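Local coordinates for protein NAD(P)H dehydrogenase (quinone) (Mycobacterium tuberculosis, PDB 1XDI) that reduces quinones to quinols with NADH or NADPH, using one bound FAD per subunit, and may raise resistance to reactive oxygen intermediates, at residues Val188-Thr193 and Val211-His216; Phe197-Thr202 and Ala234-Arg239; Leu218-Ala223 and Pro360-Val365; Ala254-Thr259 and Ser269-Thr274. One frame throughout, in Å; residues are numbered along the deposited sequence.

Interaction 1 (Val188-Thr193 and Val211-His216); sequences VGSGVT and VASQDH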
loop_
_atom_site.group_PDB
_atom_site.type_symbol
_atom_site.label_atom_id
_atom_site.label_comp_id
_atom_site.label_asym_id
_atom_site.label_seq_id
_atom_site.Cartn_x
_atom_site.Cartn_y
_atom_site.Cartn_z
ATOM N N VAL A 188 -3.520 -9.213 46.804
ATOM C CA VAL A 188 -2.195 -9.814 46.685
ATOM C C VAL A 188 -1.752 -10.042 45.259
ATOM O O VAL A 188 -2.409 -10.765 44.542
ATOM C CB VAL A 188 -2.181 -11.156 47.460
ATOM C CG1 VAL A 188 -0.837 -11.839 47.335
ATOM C CG2 VAL A 188 -2.521 -10.886 48.914
ATOM N N GLY A 189 -0.662 -9.404 44.846
ATOM C CA GLY A 189 -0.126 -9.609 43.502
ATOM C C GLY A 189 -0.183 -8.442 42.550
ATOM O O GLY A 189 -1.253 -8.064 42.135
ATOM N N SER A 190 0.939 -7.843 42.182
ATOM C CA SER A 190 0.819 -6.716 41.280
ATOM C C SER A 190 0.745 -7.247 39.848
ATOM O O SER A 190 1.516 -8.111 39.463
ATOM C CB SER A 190 1.979 -5.720 41.479
ATOM O OG SER A 190 3.227 -6.373 41.490
ATOM N N GLY A 191 -0.220 -6.738 39.088
ATOM C CA GLY A 191 -0.441 -7.147 37.730
ATOM C C GLY A 191 -1.620 -6.345 37.187
ATOM O O GLY A 191 -2.238 -5.530 37.901
ATOM N N VAL A 192 -1.935 -6.587 35.913
ATOM C CA VAL A 192 -3.013 -5.897 35.241
ATOM C C VAL A 192 -4.340 -6.193 35.859
ATOM O O VAL A 192 -5.176 -5.285 36.008
ATOM C CB VAL A 192 -3.089 -6.265 33.740
ATOM C CG1 VAL A 192 -4.239 -5.551 33.085
ATOM C CG2 VAL A 192 -1.760 -5.891 33.066
ATOM N N THR A 193 -4.566 -7.452 36.234
ATOM C CA THR A 193 -5.860 -7.743 36.809
ATOM C C THR A 193 -5.945 -7.376 38.283
ATOM O O THR A 193 -7.032 -7.253 38.814
ATOM C CB THR A 193 -6.365 -9.202 36.494
ATOM O OG1 THR A 193 -6.602 -9.915 37.701
ATOM C CG2 THR A 193 -5.397 -9.938 35.636
ATOM N N VAL A 211 -0.165 -5.869 48.131
ATOM C CA VAL A 211 1.070 -6.537 48.448
ATOM C C VAL A 211 1.576 -6.881 47.076
ATOM O O VAL A 211 1.288 -7.937 46.539
ATOM C CB VAL A 211 0.890 -7.817 49.293
ATOM C CG1 VAL A 211 2.274 -8.500 49.492
ATOM C CG2 VAL A 211 0.265 -7.450 50.672
ATOM N N ALA A 212 2.327 -5.947 46.516
ATOM C CA ALA A 212 2.908 -6.061 45.178
ATOM C C ALA A 212 4.290 -6.735 45.105
ATOM O O ALA A 212 5.152 -6.452 45.935
ATOM C CB ALA A 212 3.028 -4.654 44.594
ATOM N N SER A 213 4.518 -7.584 44.098
ATOM C CA SER A 213 5.824 -8.228 43.933
ATOM C C SER A 213 6.759 -7.242 43.287
ATOM O O SER A 213 7.961 -7.273 43.501
ATOM C CB SER A 213 5.757 -9.441 43.034
ATOM O OG SER A 213 4.422 -9.794 42.758
ATOM N N GLN A 214 6.213 -6.336 42.506
ATOM C CA GLN A 214 7.071 -5.385 41.835
ATOM C C GLN A 214 7.056 -4.014 42.515
ATOM O O GLN A 214 6.544 -3.864 43.628
ATOM C CB GLN A 214 6.642 -5.291 40.358
ATOM C CG GLN A 214 7.465 -6.172 39.387
ATOM C CD GLN A 214 7.646 -7.622 39.857
ATOM O OE1 GLN A 214 6.674 -8.301 40.195
ATOM N NE2 GLN A 214 8.888 -8.104 39.868
ATOM N N ASP A 215 7.635 -3.040 41.825
ATOM C CA ASP A 215 7.714 -1.648 42.220
ATOM C C ASP A 215 6.390 -0.902 42.293
ATOM O O ASP A 215 6.234 0.052 43.040
ATOM C CB ASP A 215 8.532 -0.934 41.178
ATOM C CG ASP A 215 9.794 -0.468 41.709
ATOM O OD1 ASP A 215 10.061 -0.828 42.863
ATOM O OD2 ASP A 215 10.514 0.249 41.001
ATOM N N HIS A 216 5.459 -1.303 41.441
ATOM C CA HIS A 216 4.160 -0.639 41.330
ATOM C C HIS A 216 2.993 -1.586 41.465
ATOM O O HIS A 216 3.119 -2.795 41.271
ATOM C CB HIS A 216 4.010 0.012 39.942
ATOM C CG HIS A 216 5.090 0.991 39.576
ATOM N ND1 HIS A 216 6.439 0.678 39.580
ATOM C CD2 HIS A 216 5.000 2.265 39.115
ATOM C CE1 HIS A 216 7.127 1.717 39.136
ATOM N NE2 HIS A 216 6.277 2.692 38.846
#
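The side chain of S190 overlaps A212 and the turn after it. Its CB lies 3.5 Å from A212 CB, methylene against methyl. Its hydroxyl points into the backbone of the turn. A chi1 of 49° tucks OG back over its own backbone, and from there it meets two successive amides. Q214 N donates to S190 OG over 3.2 Å in a nearly straight bond, with an angle of 163° at the hydrogen. S213 N is equally near, but its bond to the same oxygen is bent and weak. One oxygen thus accepts from two neighbouring amides, one firmly and one weakly. Upstream, V188 and V211 form a parallel bridge, CA to CA 5.0 Å, with their side chains on the same face of the sheet. G189 N extends the pairing with a hydrogen bond to V211 O, 3.0 Å long, its donor tilted from the carbonyl plane. V188 also pairs on its other edge with L272 and T274. G189 has backbone angles at which a CB would collide with the carbonyl O of V188. G191 then stands at the N-cap of helix 192-203. Strand, glycine turn and helix follow the GxGxxG pattern of a Rossmann fold, consistent with the NAD(P)H-binding domain of this flavoprotein family.

Interaction 2 (Phe197-Thr202 and Ala234-Arg239); sequences FVDAYT and AERGVR
The R236 stem runs past T202, and its guanidinium grips D199 with two nitrogens. The bond from R236 NH1 to D199 OD1 is 2.8 Å, and that from R236 NH2 to D199 OD2 is 3.2 Å. The two planes stand 80° apart, and both carboxylate oxygens are met from above their own plane. On the arginine side D199 OD2 lies in the guanidinium plane. The D199 carboxylate extends toward R236 because CG is anti to the backbone N (chi1 -174°). Each charge has a second partner: D199 pairs with R359, and R236 with E203. This salt bridge joins helix 192-203 to the end of helix 223-235, both in the Rossmann-type domain. The helix end is consistent with a Schellman motif, given the positive phi of G237 and the bond from V238 N to F233 O. Edge strand 239-241 follows. The T202 and R236 side chains cross at about a right angle, with T202 CG2 3.5 Å from R236 CB. T202 OG1 donates a hydrogen bond to V198 O (2.9 Å), from above the carbonyl plane; that oxygen also takes T202 N. V198 CG1 meets V238 CG1 at 3.8 Å, the two valines crossing at a slant. F233 borders both.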
loop_
_atom_site.group_PDB
_atom_site.type_symbol
_atom_site.label_atom_id
_atom_site.label_comp_id
_atom_site.label_asym_id
_atom_site.label_seq_id
_atom_site.Cartn_x
_atom_site.Cartn_y
_atom_site.Cartn_z
ATOM N N PHE A 197 -8.806 -4.070 39.545
ATOM C CA PHE A 197 -9.717 -4.193 40.683
ATOM C C PHE A 197 -9.377 -3.215 41.803
ATOM O O PHE A 197 -10.277 -2.672 42.434
ATOM C CB PHE A 197 -9.743 -5.646 41.213
ATOM C CG PHE A 197 -10.587 -6.582 40.374
ATOM C CD1 PHE A 197 -11.943 -6.344 40.178
ATOM C CD2 PHE A 197 -10.039 -7.695 39.791
ATOM C CE1 PHE A 197 -12.741 -7.219 39.412
ATOM C CE2 PHE A 197 -10.815 -8.579 39.027
ATOM C CZ PHE A 197 -12.173 -8.338 38.836
ATOM N N VAL A 198 -8.088 -2.979 42.057
ATOM C CA VAL A 198 -7.720 -2.037 43.072
ATOM C C VAL A 198 -8.396 -0.724 42.636
ATOM O O VAL A 198 -9.049 -0.036 43.440
ATOM C CB VAL A 198 -6.201 -1.858 43.092
ATOM C CG1 VAL A 198 -5.814 -0.493 43.750
ATOM C CG2 VAL A 198 -5.549 -3.044 43.773
ATOM N N ASP A 199 -8.247 -0.370 41.360
ATOM C CA ASP A 199 -8.828 0.856 40.874
ATOM C C ASP A 199 -10.344 0.826 41.040
ATOM O O ASP A 199 -10.946 1.751 41.567
ATOM C CB ASP A 199 -8.435 1.019 39.426
ATOM C CG ASP A 199 -8.861 2.363 38.832
ATOM O OD1 ASP A 199 -9.937 2.924 39.174
ATOM O OD2 ASP A 199 -8.134 2.846 37.940
ATOM N N ALA A 200 -10.989 -0.235 40.573
ATOM C CA ALA A 200 -12.456 -0.329 40.709
ATOM C C ALA A 200 -12.933 -0.195 42.181
ATOM O O ALA A 200 -13.803 0.613 42.478
ATOM C CB ALA A 200 -12.969 -1.677 40.093
ATOM N N TYR A 201 -12.373 -0.984 43.096
ATOM C CA TYR A 201 -12.777 -0.886 44.501
ATOM C C TYR A 201 -12.460 0.492 45.169
ATOM O O TYR A 201 -13.240 0.978 45.966
ATOM C CB TYR A 201 -12.217 -2.102 45.285
ATOM C CG TYR A 201 -13.042 -3.389 45.037
ATOM C CD1 TYR A 201 -14.349 -3.496 45.528
ATOM C CD2 TYR A 201 -12.532 -4.502 44.308
ATOM C CE1 TYR A 201 -15.127 -4.674 45.328
ATOM C CE2 TYR A 201 -13.337 -5.703 44.074
ATOM C CZ TYR A 201 -14.633 -5.778 44.611
ATOM O OH TYR A 201 -15.443 -6.947 44.566
ATOM N N THR A 202 -11.358 1.136 44.817
ATOM C CA THR A 202 -10.996 2.456 45.358
ATOM C C THR A 202 -12.087 3.456 44.923
ATOM O O THR A 202 -12.376 4.429 45.592
ATOM C CB THR A 202 -9.601 2.917 44.754
ATOM O OG1 THR A 202 -8.551 2.118 45.317
ATOM C CG2 THR A 202 -9.357 4.447 44.937
ATOM N N ALA A 234 -1.975 6.712 44.292
ATOM C CA ALA A 234 -1.432 7.365 45.462
ATOM C C ALA A 234 -2.322 8.487 45.953
ATOM O O ALA A 234 -2.556 8.571 47.159
ATOM C CB ALA A 234 -0.024 7.863 45.187
ATOM N N GLU A 235 -2.828 9.339 45.056
ATOM C CA GLU A 235 -3.702 10.410 45.505
ATOM C C GLU A 235 -4.975 9.801 46.097
ATOM O O GLU A 235 -5.321 10.097 47.215
ATOM C CB GLU A 235 -4.068 11.365 44.368
ATOM C CG GLU A 235 -2.967 12.384 43.964
ATOM C CD GLU A 235 -2.904 12.623 42.422
ATOM O OE1 GLU A 235 -3.946 13.049 41.816
ATOM O OE2 GLU A 235 -1.810 12.382 41.813
ATOM N N ARG A 236 -5.676 8.940 45.371
ATOM C CA ARG A 236 -6.900 8.311 45.886
ATOM C C ARG A 236 -6.568 7.431 47.115
ATOM O O ARG A 236 -7.420 6.661 47.595
ATOM C CB ARG A 236 -7.610 7.450 44.804
ATOM C CG ARG A 236 -7.991 8.134 43.483
ATOM C CD ARG A 236 -8.591 7.171 42.458
ATOM N NE ARG A 236 -7.619 6.550 41.548
ATOM C CZ ARG A 236 -7.941 5.648 40.612
ATOM N NH1 ARG A 236 -9.201 5.265 40.466
ATOM N NH2 ARG A 236 -7.020 5.128 39.816
ATOM N N GLY A 237 -5.339 7.516 47.614
ATOM C CA GLY A 237 -4.978 6.780 48.826
ATOM C C GLY A 237 -4.755 5.270 48.902
ATOM O O GLY A 237 -4.840 4.690 49.979
ATOM N N VAL A 238 -4.479 4.623 47.781
ATOM C CA VAL A 238 -4.191 3.201 47.775
ATOM C C VAL A 238 -2.861 3.007 48.524
ATOM O O VAL A 238 -1.896 3.771 48.349
ATOM C CB VAL A 238 -4.075 2.681 46.337
ATOM C CG1 VAL A 238 -3.624 1.229 46.354
ATOM C CG2 VAL A 238 -5.440 2.898 45.591
ATOM N N ARG A 239 -2.843 1.995 49.386
ATOM C CA ARG A 239 -1.713 1.642 50.242
ATOM C C ARG A 239 -0.950 0.497 49.576
ATOM O O ARG A 239 -1.583 -0.459 49.141
ATOM C CB ARG A 239 -2.272 1.114 51.590
ATOM C CG ARG A 239 -2.085 1.924 52.885
ATOM C CD ARG A 239 -2.942 1.341 54.021
ATOM N NE ARG A 239 -4.131 2.142 54.389
ATOM C CZ ARG A 239 -5.361 1.638 54.530
ATOM N NH1 ARG A 239 -5.577 0.357 54.319
ATOM N NH2 ARG A 239 -6.373 2.387 54.942
#

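Interaction 3 (Leu218-Ala223 and Pro360-Val365); sequences LPYEDA and PEIAAV
Y220 and I362 carry most of this contact, the ring lying alongside the isoleucine. The ring swings out toward strand 361-366 because Y220 CG is anti to the backbone N (chi1 -166°). Y220 CE2 is 3.7 Å from I362 CG2, and the methyl meets the ring obliquely. The two side chains run past each other in opposite directions. In I362 the branches divide the work. A chi1 of -46° sets CG1 beside the backbone N and leaves CG2 anti to it, facing the tyrosine. The longer branch ends in CD1, 4.4 Å from L218 CD1. Further along the strand, Y220 OH lies near A364 CB. I362 and A364 point to the same side of the strand, and A363 between them points away. A225 and L229 of helix 223-235 also border I362, and V356 lies on Y220. Nearby, D222 sits at the N-cap of that helix, where D222 OD1 accepts from A225 N and D222 OD2 pairs with K403. The contact thus joins a loop of the nucleotide-binding domain to a strand of the dimerisation domain. No hydrogen bond crosses between the two segments, so they meet here through van der Waals contact.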
loop_
_atom_site.group_PDB
_atom_site.type_symbol
_atom_site.label_atom_id
_atom_site.label_comp_id
_atom_site.label_asym_id
_atom_site.label_seq_id
_atom_site.Cartn_x
_atom_site.Cartn_y
_atom_site.Cartn_z
ATOM N N LEU A 218 0.592 -1.444 39.454
ATOM C CA LEU A 218 0.463 -1.790 38.039
ATOM C C LEU A 218 1.796 -1.577 37.361
ATOM O O LEU A 218 2.078 -0.481 36.889
ATOM C CB LEU A 218 -0.561 -0.872 37.369
ATOM C CG LEU A 218 -1.144 -1.088 35.972
ATOM C CD1 LEU A 218 -1.121 0.220 35.218
ATOM C CD2 LEU A 218 -0.396 -2.157 35.248
ATOM N N PRO A 219 2.659 -2.594 37.336
ATOM C CA PRO A 219 3.919 -2.335 36.656
ATOM C C PRO A 219 3.467 -2.259 35.229
ATOM O O PRO A 219 2.552 -2.971 34.852
ATOM C CB PRO A 219 4.731 -3.590 36.946
ATOM C CG PRO A 219 3.729 -4.624 36.983
ATOM C CD PRO A 219 2.563 -4.003 37.739
ATOM N N TYR A 220 4.083 -1.399 34.435
ATOM C CA TYR A 220 3.667 -1.244 33.056
ATOM C C TYR A 220 4.810 -0.850 32.131
ATOM O O TYR A 220 5.646 -0.066 32.485
ATOM C CB TYR A 220 2.518 -0.229 32.995
ATOM C CG TYR A 220 1.795 -0.252 31.665
ATOM C CD1 TYR A 220 1.058 -1.384 31.262
ATOM C CD2 TYR A 220 1.991 0.782 30.737
ATOM C CE1 TYR A 220 0.569 -1.490 29.980
ATOM C CE2 TYR A 220 1.500 0.689 29.443
ATOM C CZ TYR A 220 0.802 -0.447 29.062
ATOM O OH TYR A 220 0.414 -0.537 27.754
ATOM N N GLU A 221 4.826 -1.402 30.929
ATOM C CA GLU A 221 5.906 -1.141 29.962
ATOM C C GLU A 221 6.254 0.315 29.699
ATOM O O GLU A 221 7.399 0.715 29.814
ATOM C CB GLU A 221 5.617 -1.843 28.606
ATOM C CG GLU A 221 6.877 -2.340 27.832
ATOM C CD GLU A 221 6.614 -3.674 27.024
ATOM O OE1 GLU A 221 5.662 -3.747 26.167
ATOM O OE2 GLU A 221 7.376 -4.661 27.247
ATOM N N ASP A 222 5.279 1.105 29.313
ATOM C CA ASP A 222 5.559 2.498 29.036
ATOM C C ASP A 222 5.615 3.323 30.321
ATOM O O ASP A 222 4.634 3.411 31.071
ATOM C CB ASP A 222 4.501 3.038 28.103
ATOM C CG ASP A 222 4.831 4.367 27.647
ATOM O OD1 ASP A 222 4.424 5.322 28.361
ATOM O OD2 ASP A 222 5.526 4.416 26.590
ATOM N N ALA A 223 6.771 3.938 30.557
ATOM C CA ALA A 223 7.006 4.723 31.767
ATOM C C ALA A 223 5.992 5.819 32.008
ATOM O O ALA A 223 5.374 5.888 33.076
ATOM C CB ALA A 223 8.403 5.322 31.735
ATOM N N PRO A 360 -7.620 6.572 34.364
ATOM C CA PRO A 360 -7.917 6.330 32.945
ATOM C C PRO A 360 -7.434 4.999 32.393
ATOM O O PRO A 360 -6.680 4.276 33.038
ATOM C CB PRO A 360 -7.187 7.462 32.250
ATOM C CG PRO A 360 -5.990 7.698 33.181
ATOM C CD PRO A 360 -6.670 7.695 34.506
ATOM N N GLU A 361 -7.870 4.708 31.163
ATOM C CA GLU A 361 -7.487 3.518 30.435
ATOM C C GLU A 361 -6.074 3.733 29.847
ATOM O O GLU A 361 -5.609 4.860 29.626
ATOM C CB GLU A 361 -8.490 3.261 29.295
ATOM C CG GLU A 361 -9.832 2.613 29.699
ATOM C CD GLU A 361 -10.814 2.373 28.514
ATOM O OE1 GLU A 361 -10.364 2.354 27.340
ATOM O OE2 GLU A 361 -12.034 2.180 28.760
ATOM N N ILE A 362 -5.385 2.631 29.605
ATOM C CA ILE A 362 -4.089 2.660 28.988
ATOM C C ILE A 362 -4.065 1.579 27.917
ATOM O O ILE A 362 -4.344 0.423 28.200
ATOM C CB ILE A 362 -3.032 2.355 29.996
ATOM C CG1 ILE A 362 -3.321 3.168 31.248
ATOM C CG2 ILE A 362 -1.639 2.654 29.404
ATOM C CD1 ILE A 362 -2.176 3.206 32.207
ATOM N N ALA A 363 -3.775 1.970 26.680
ATOM C CA ALA A 363 -3.664 1.027 25.557
ATOM C C ALA A 363 -2.337 1.291 24.837
ATOM O O ALA A 363 -1.863 2.432 24.766
ATOM C CB ALA A 363 -4.843 1.207 24.562
ATOM N N ALA A 364 -1.748 0.225 24.311
ATOM C CA ALA A 364 -0.514 0.343 23.571
ATOM C C ALA A 364 -0.488 -0.670 22.422
ATOM O O ALA A 364 -1.304 -1.608 22.414
ATOM C CB ALA A 364 0.598 0.107 24.458
ATOM N N VAL A 365 0.429 -0.470 21.457
ATOM C CA VAL A 365 0.614 -1.369 20.296
ATOM C C VAL A 365 2.008 -1.150 19.720
ATOM O O VAL A 365 2.480 -0.007 19.638
ATOM C CB VAL A 365 -0.278 -1.059 19.061
ATOM C CG1 VAL A 365 -0.724 -2.338 18.424
ATOM C CG2 VAL A 365 -1.389 -0.111 19.404
#

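Interaction 4 (Ala254-Thr259 and Ser269-Thr274); sequences AGVLVT and SHALMT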
loop_
_atom_site.group_PDB
_atom_site.type_symbol
_atom_site.label_atom_id
_atom_site.label_comp_id
_atom_site.label_asym_id
_atom_site.label_seq_id
_atom_site.Cartn_x
_atom_site.Cartn_y
_atom_site.Cartn_z
ATOM N N ALA A 254 -12.870 -11.817 62.275
ATOM C CA ALA A 254 -13.866 -11.446 61.296
ATOM C C ALA A 254 -13.222 -11.038 59.984
ATOM O O ALA A 254 -13.899 -10.852 58.973
ATOM C CB ALA A 254 -14.706 -10.328 61.844
ATOM N N GLY A 255 -11.902 -10.914 59.992
ATOM C CA GLY A 255 -11.237 -10.519 58.768
ATOM C C GLY A 255 -10.333 -11.564 58.162
ATOM O O GLY A 255 -10.669 -12.751 58.039
ATOM N N VAL A 256 -9.143 -11.102 57.826
ATOM C CA VAL A 256 -8.152 -11.932 57.188
ATOM C C VAL A 256 -6.731 -11.460 57.584
ATOM O O VAL A 256 -6.464 -10.243 57.670
ATOM C CB VAL A 256 -8.419 -11.833 55.673
ATOM C CG1 VAL A 256 -7.197 -11.431 54.932
ATOM C CG2 VAL A 256 -9.000 -13.116 55.199
ATOM N N LEU A 257 -5.825 -12.411 57.850
ATOM C CA LEU A 257 -4.441 -12.047 58.206
ATOM C C LEU A 257 -3.491 -12.343 57.065
ATOM O O LEU A 257 -3.227 -13.519 56.767
ATOM C CB LEU A 257 -3.938 -12.808 59.463
ATOM C CG LEU A 257 -2.506 -12.439 59.908
ATOM C CD1 LEU A 257 -2.518 -10.970 60.315
ATOM C CD2 LEU A 257 -2.008 -13.290 61.029
ATOM N N VAL A 258 -2.976 -11.307 56.405
ATOM C CA VAL A 258 -2.033 -11.590 55.303
ATOM C C VAL A 258 -0.613 -11.548 55.884
ATOM O O VAL A 258 -0.244 -10.588 56.577
ATOM C CB VAL A 258 -2.139 -10.585 54.064
ATOM C CG1 VAL A 258 -1.131 -10.994 53.051
ATOM C CG2 VAL A 258 -3.522 -10.672 53.335
ATOM N N THR A 259 0.167 -12.598 55.646
ATOM C CA THR A 259 1.542 -12.642 56.164
ATOM C C THR A 259 2.492 -12.765 54.995
ATOM O O THR A 259 2.334 -13.668 54.165
ATOM C CB THR A 259 1.793 -13.857 57.056
ATOM O OG1 THR A 259 0.725 -13.972 57.990
ATOM C CG2 THR A 259 3.072 -13.693 57.806
ATOM N N SER A 269 -10.551 -7.059 55.721
ATOM C CA SER A 269 -11.763 -7.826 55.894
ATOM C C SER A 269 -11.671 -9.021 54.936
ATOM O O SER A 269 -12.066 -10.155 55.291
ATOM C CB SER A 269 -12.996 -7.006 55.560
ATOM O OG SER A 269 -12.722 -6.092 54.524
ATOM N N HIS A 270 -11.105 -8.760 53.749
ATOM C CA HIS A 270 -10.979 -9.764 52.691
ATOM C C HIS A 270 -9.639 -9.730 51.983
ATOM O O HIS A 270 -8.951 -8.717 51.993
ATOM C CB HIS A 270 -12.035 -9.535 51.603
ATOM C CG HIS A 270 -13.396 -9.190 52.123
ATOM N ND1 HIS A 270 -14.476 -10.046 52.024
ATOM C CD2 HIS A 270 -13.849 -8.088 52.765
ATOM C CE1 HIS A 270 -15.530 -9.487 52.586
ATOM N NE2 HIS A 270 -15.175 -8.300 53.044
ATOM N N ALA A 271 -9.285 -10.844 51.349
ATOM C CA ALA A 271 -8.059 -10.909 50.563
ATOM C C ALA A 271 -8.464 -11.380 49.152
ATOM O O ALA A 271 -9.136 -12.424 48.973
ATOM C CB ALA A 271 -7.057 -11.882 51.183
ATOM N N LEU A 272 -8.104 -10.578 48.157
ATOM C CA LEU A 272 -8.353 -10.902 46.760
ATOM C C LEU A 272 -7.013 -11.483 46.237
ATOM O O LEU A 272 -6.002 -10.737 46.128
ATOM C CB LEU A 272 -8.681 -9.626 45.955
ATOM C CG LEU A 272 -9.350 -9.751 44.557
ATOM C CD1 LEU A 272 -8.845 -8.688 43.638
ATOM C CD2 LEU A 272 -9.067 -11.085 43.919
ATOM N N MET A 273 -6.963 -12.787 45.942
ATOM C CA MET A 273 -5.732 -13.344 45.362
ATOM C C MET A 273 -5.663 -12.977 43.850
ATOM O O MET A 273 -6.533 -13.352 43.026
ATOM C CB MET A 273 -5.668 -14.857 45.555
ATOM C CG MET A 273 -5.380 -15.312 46.986
ATOM S SD MET A 273 -4.103 -14.300 47.791
ATOM C CE MET A 273 -5.035 -13.886 49.181
ATOM N N THR A 274 -4.643 -12.199 43.501
ATOM C CA THR A 274 -4.463 -11.750 42.132
ATOM C C THR A 274 -3.169 -12.268 41.591
ATOM O O THR A 274 -2.297 -11.543 41.157
ATOM C CB THR A 274 -4.570 -10.186 42.057
ATOM O OG1 THR A 274 -5.905 -9.845 41.643
ATOM C CG2 THR A 274 -3.601 -9.565 41.073
#
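V256 leans on the start of strand 270-273, and each step of its side chain meets something different. Its CB lies 4.0 Å from the carbonyl O of S269. From there the CG1 branch runs on toward the strand. V256 CG1, the tip, lies 4.2 Å from H270 C and 3.8 Å from A271 CB. The backbone of S269 comes close at the head of the contact too. G255 CA makes a CA-H...O contact with S269 O at 3.6 Å. Two residues further on, V258 points to the same side as V256. Its CG1 is anti to the backbone N (chi1 180°), and its other branch, CG2, is the one that faces A271, 4.3 Å from A271 CB. The A271 methyl is therefore met by two valines. V249 of the neighbouring strand 246-251 also borders V258 and A271, and I186 of strand 185-188 touches V258. S269 CB points away from segment 254-259, and its OG accepts from H184 N. The two strands, 256-259 and 270-273, are not sheet partners. Their directions differ by 50° and their axes come no nearer than 7.1 Å. Strand 256-260 is the middle of a three-stranded antiparallel sheet, while 270-273 belongs to the parallel sheet of the Rossmann-type domain. The contact packs one sheet on the other. With no hydrogen bond between the segments, the join is made by aliphatic contacts and one CA-H...O contact.

In the fold
Interactions 1, 2 and 4 belong to the Rossmann-type domain, while interaction 3 joins it to the dimerisation domain. Interactions 1 and 2 share helix 192-203, interaction 1 at its N-terminal start and interaction 2 farther along. Interaction 4 meets interaction 1 through strand 270-273, which pairs with V188, and L272 touches F197 of interaction 2. Interaction 3 is the most buried and mainly apolar, with no hydrogen bond across it. The other three are partly buried. Interaction 1 relies on backbone amides and a serine hydroxyl, and interaction 2 has a salt bridge beside its valine contact. Interaction 4 returns to aliphatic packing where two sheets meet. P219 of interaction 3 packs against the glycine turn of interaction 1.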